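Local coordinates for protein fiber (Human adenovirus 48, PDB 6FJQ) that forms the trimeric knob at the tip of the adenovirus fiber, which probably mediates attachment of the virus to receptors on the host cell, at residues Y87-S92 and A100-V105. Numbering follows the deposited sequence.
Sequences YWNYRS and AYEEAV
The phenol of Tyr-90 gives the one clear hydrogen bond between strand 88-90 and the loop 100-105: its OH donates to the backbone O of Glu-103 at 2.6 Å, in the carbonyl plane and on a lone pair, with a C=O...donor angle of 142°. CG of Tyr-90 stands anti to its own carbonyl carbon, which carries the ring across to the loop and brings the Glu-103 oxygen to its edge. Next to this bond the methyl of Ala-104 packs on the phenol, CB to CZ 4.0 Å, while CE2 of Tyr-90 and CZ of Tyr-101 come within 4.4 Å. The carboxylate of Glu-102, its chain bent at chi2, lies near Trp-88, Asn-89 and Tyr-90. Its OE2 comes within 3.6 Å of Trp-88 NE1, the carboxylate turned 61° from the indole plane, and the flat end of Asn-89 slides past it in the opposite direction, the two planes 14° apart. Trp-88 also packs on Phe-27 and Leu-29 of strand 23-32, and backbone hydrogen bonding between Asn-89 and Trp-6 pairs strand 88-90, outermost in this chain's sheet, with strand 4-7. One phenol-to-carbonyl bond with side-chain packing around it thus ties loop to strand, and a charged Glu-102 would probably sit favourably near the indole nitrogen.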
ATOM      1  N   TYR A  87      -3.363 -23.753 -11.717  1.00 82.76           N
ATOM      2  CA  TYR A  87      -3.863 -22.384 -11.882  1.00 82.11           C
ATOM      3  C   TYR A  87      -2.774 -21.307 -11.639  1.00 79.86           C
ATOM      4  O   TYR A  87      -3.092 -20.112 -11.474  1.00 74.36           O
ATOM      5  CB  TYR A  87      -5.093 -22.157 -10.971  1.00 82.10           C
ATOM      6  CG  TYR A  87      -6.268 -23.074 -11.282  1.00 89.90           C
ATOM      7  CD1 TYR A  87      -6.343 -24.363 -10.754  1.00 94.78           C
ATOM      8  CD2 TYR A  87      -7.288 -22.684 -12.135  1.00 95.77           C
ATOM      9  CE1 TYR A  87      -7.399 -25.224 -11.057  1.00 93.78           C
ATOM     10  CE2 TYR A  87      -8.345 -23.542 -12.424  1.00 96.42           C
ATOM     11  CZ  TYR A  87      -8.387 -24.804 -11.892  1.00 96.72           C
ATOM     12  OH  TYR A  87      -9.426 -25.645 -12.211  1.00105.87           O
ATOM     13  N   TRP A  88      -1.498 -21.694 -11.653  1.00 80.93           N
ATOM     14  CA  TRP A  88      -0.402 -20.757 -11.320  1.00 82.73           C
ATOM     15  C   TRP A  88       0.738 -20.809 -12.330  1.00 88.07           C
ATOM     16  O   TRP A  88       1.469 -21.790 -12.395  1.00 95.35           O
ATOM     17  CB  TRP A  88       0.112 -21.078  -9.937  1.00 78.06           C
ATOM     18  CG  TRP A  88       1.282 -20.327  -9.470  1.00 74.99           C
ATOM     19  CD1 TRP A  88       2.580 -20.776  -9.390  1.00 78.70           C
ATOM     20  CD2 TRP A  88       1.287 -19.021  -8.920  1.00 71.95           C
ATOM     21  NE1 TRP A  88       3.390 -19.810  -8.831  1.00 73.12           N
ATOM     22  CE2 TRP A  88       2.606 -18.719  -8.549  1.00 70.38           C
ATOM     23  CE3 TRP A  88       0.291 -18.053  -8.708  1.00 74.17           C
ATOM     24  CZ2 TRP A  88       2.943 -17.486  -7.967  1.00 70.73           C
ATOM     25  CZ3 TRP A  88       0.651 -16.824  -8.129  1.00 69.18           C
ATOM     26  CH2 TRP A  88       1.946 -16.564  -7.769  1.00 68.20           C
ATOM     27  N   ASN A  89       0.882 -19.740 -13.110  1.00 90.99           N
ATOM     28  CA  ASN A  89       1.954 -19.637 -14.066  1.00 95.08           C
ATOM     29  C   ASN A  89       2.214 -18.170 -14.369  1.00 92.05           C
ATOM     30  O   ASN A  89       1.549 -17.337 -13.835  1.00 86.98           O
ATOM     31  CB  ASN A  89       1.589 -20.453 -15.330  1.00105.16           C
ATOM     32  CG  ASN A  89       2.822 -21.058 -16.032  1.00116.11           C
ATOM     33  OD1 ASN A  89       3.863 -21.415 -15.422  1.00122.23           O
ATOM     34  ND2 ASN A  89       2.702 -21.183 -17.331  1.00129.05           N
ATOM     35  N   TYR A  90       3.228 -17.883 -15.180  1.00 97.43           N
ATOM     36  CA  TYR A  90       3.470 -16.569 -15.808  1.00 96.42           C
ATOM     37  C   TYR A  90       2.297 -16.143 -16.704  1.00103.54           C
ATOM     38  O   TYR A  90       1.409 -16.925 -17.045  1.00106.86           O
ATOM     39  CB  TYR A  90       4.765 -16.585 -16.663  1.00 94.42           C
ATOM     40  CG  TYR A  90       6.071 -16.692 -15.893  1.00 92.21           C
ATOM     41  CD1 TYR A  90       6.666 -15.553 -15.332  1.00 91.86           C
ATOM     42  CD2 TYR A  90       6.741 -17.919 -15.741  1.00 91.12           C
ATOM     43  CE1 TYR A  90       7.857 -15.643 -14.617  1.00 89.02           C
ATOM     44  CE2 TYR A  90       7.941 -18.008 -15.016  1.00 88.19           C
ATOM     45  CZ  TYR A  90       8.483 -16.871 -14.453  1.00 85.96           C
ATOM     46  OH  TYR A  90       9.639 -16.940 -13.740  1.00 80.95           O
ATOM     47  N   ARG A  91       2.309 -14.878 -17.085  1.00110.79           N
ATOM     48  CA  ARG A  91       1.287 -14.296 -17.937  1.00115.19           C
ATOM     49  C   ARG A  91       1.734 -14.534 -19.368  1.00119.85           C
ATOM     50  O   ARG A  91       2.923 -14.494 -19.649  1.00120.18           O
ATOM     51  CB  ARG A  91       1.154 -12.797 -17.598  1.00114.14           C
ATOM     52  CG  ARG A  91       0.069 -12.062 -18.380  1.00123.10           C
ATOM     53  CD  ARG A  91      -0.715 -11.006 -17.575  1.00120.89           C
ATOM     54  NE  ARG A  91      -0.989  -9.738 -18.276  1.00125.69           N
ATOM     55  CZ  ARG A  91      -1.862  -9.539 -19.277  1.00122.36           C
ATOM     56  NH1 ARG A  91      -2.605 -10.507 -19.808  1.00121.26           N
ATOM     57  NH2 ARG A  91      -1.993  -8.325 -19.761  1.00122.57           N
ATOM     58  N   SER A  92       0.798 -14.815 -20.268  1.00128.78           N
ATOM     59  CA  SER A  92       1.058 -15.046 -21.710  1.00146.48           C
ATOM     60  C   SER A  92       2.580 -15.111 -22.171  1.00165.06           C
ATOM     61  O   SER A  92       3.352 -15.881 -21.589  1.00171.76           O
ATOM     62  CB  SER A  92       0.176 -14.083 -22.553  1.00145.10           C
ATOM     63  OG  SER A  92       0.264 -14.384 -23.931  1.00149.80           O
ATOM     64  N   ALA A 100       2.433 -24.915 -18.237  1.00146.93           N
ATOM     65  CA  ALA A 100       3.095 -24.856 -16.913  1.00144.90           C
ATOM     66  C   ALA A 100       4.591 -25.344 -16.835  1.00138.25           C
ATOM     67  O   ALA A 100       4.863 -26.522 -16.616  1.00135.13           O
ATOM     68  CB  ALA A 100       2.223 -25.534 -15.841  1.00139.40           C
ATOM     69  N   TYR A 101       5.537 -24.426 -17.021  1.00137.15           N
ATOM     70  CA  TYR A 101       6.982 -24.675 -16.747  1.00140.29           C
ATOM     71  C   TYR A 101       7.317 -23.813 -15.491  1.00113.34           C
ATOM     72  O   TYR A 101       6.529 -22.918 -15.102  1.00 96.03           O
ATOM     73  CB  TYR A 101       7.931 -24.398 -18.028  1.00163.45           C
ATOM     74  CG  TYR A 101       8.682 -23.015 -18.067  1.00177.57           C
ATOM     75  CD1 TYR A 101       9.877 -22.795 -17.306  1.00169.72           C
ATOM     76  CD2 TYR A 101       8.159 -21.917 -18.783  1.00179.99           C
ATOM     77  CE1 TYR A 101      10.486 -21.549 -17.260  1.00154.48           C
ATOM     78  CE2 TYR A 101       8.789 -20.674 -18.748  1.00169.01           C
ATOM     79  CZ  TYR A 101       9.941 -20.508 -17.990  1.00157.14           C
ATOM     80  OH  TYR A 101      10.547 -19.298 -17.971  1.00152.91           O
ATOM     81  N   GLU A 102       8.491 -24.064 -14.905  1.00103.46           N
ATOM     82  CA  GLU A 102       9.151 -22.942 -14.255  1.00105.21           C
ATOM     83  C   GLU A 102      10.693 -22.980 -14.024  1.00 97.78           C
ATOM     84  O   GLU A 102      11.330 -23.998 -14.164  1.00 86.15           O
ATOM     85  CB  GLU A 102       8.375 -22.628 -12.908  1.00106.35           C
ATOM     86  CG  GLU A 102       8.125 -21.190 -12.429  1.00 95.86           C
ATOM     87  CD  GLU A 102       6.690 -20.935 -12.004  1.00 92.63           C
ATOM     88  OE1 GLU A 102       5.969 -20.925 -13.036  1.00 86.33           O
ATOM     89  OE2 GLU A 102       6.324 -20.764 -10.750  1.00 87.74           O
ATOM     90  N   GLU A 103      11.226 -21.761 -13.899  1.00 96.65           N
ATOM     91  CA  GLU A 103      12.037 -21.248 -12.767  1.00 91.78           C
ATOM     92  C   GLU A 103      11.408 -19.848 -12.424  1.00 88.61           C
ATOM     93  O   GLU A 103      10.879 -19.177 -13.319  1.00 91.02           O
ATOM     94  CB  GLU A 103      13.547 -21.098 -13.106  1.00 93.66           C
ATOM     95  CG  GLU A 103      14.362 -20.047 -12.288  1.00 91.33           C
ATOM     96  CD  GLU A 103      14.170 -18.579 -12.723  1.00 89.07           C
ATOM     97  OE1 GLU A 103      14.011 -18.309 -13.937  1.00 94.76           O
ATOM     98  OE2 GLU A 103      14.177 -17.676 -11.861  1.00 84.44           O
ATOM     99  N   ALA A 104      11.479 -19.387 -11.171  1.00 82.01           N
ATOM    100  CA  ALA A 104      10.976 -18.048 -10.840  1.00 76.75           C
ATOM    101  C   ALA A 104      11.614 -17.423  -9.566  1.00 73.90           C
ATOM    102  O   ALA A 104      10.953 -16.807  -8.751  1.00 73.41           O
ATOM    103  CB  ALA A 104       9.463 -18.089 -10.740  1.00 73.14           C
ATOM    104  N   VAL A 105      12.923 -17.531  -9.442  1.00 73.70           N
ATOM    105  CA  VAL A 105      13.615 -17.148  -8.224  1.00 71.39           C
ATOM    106  C   VAL A 105      13.513 -15.661  -7.985  1.00 71.16           C
ATOM    107  O   VAL A 105      13.375 -15.228  -6.843  1.00 72.00           O
ATOM    108  CB  VAL A 105      15.086 -17.673  -8.210  1.00 73.63           C
ATOM    109  CG1 VAL A 105      15.935 -17.017  -7.124  1.00 72.62           C
ATOM    110  CG2 VAL A 105      15.066 -19.186  -8.002  1.00 73.78           C
TER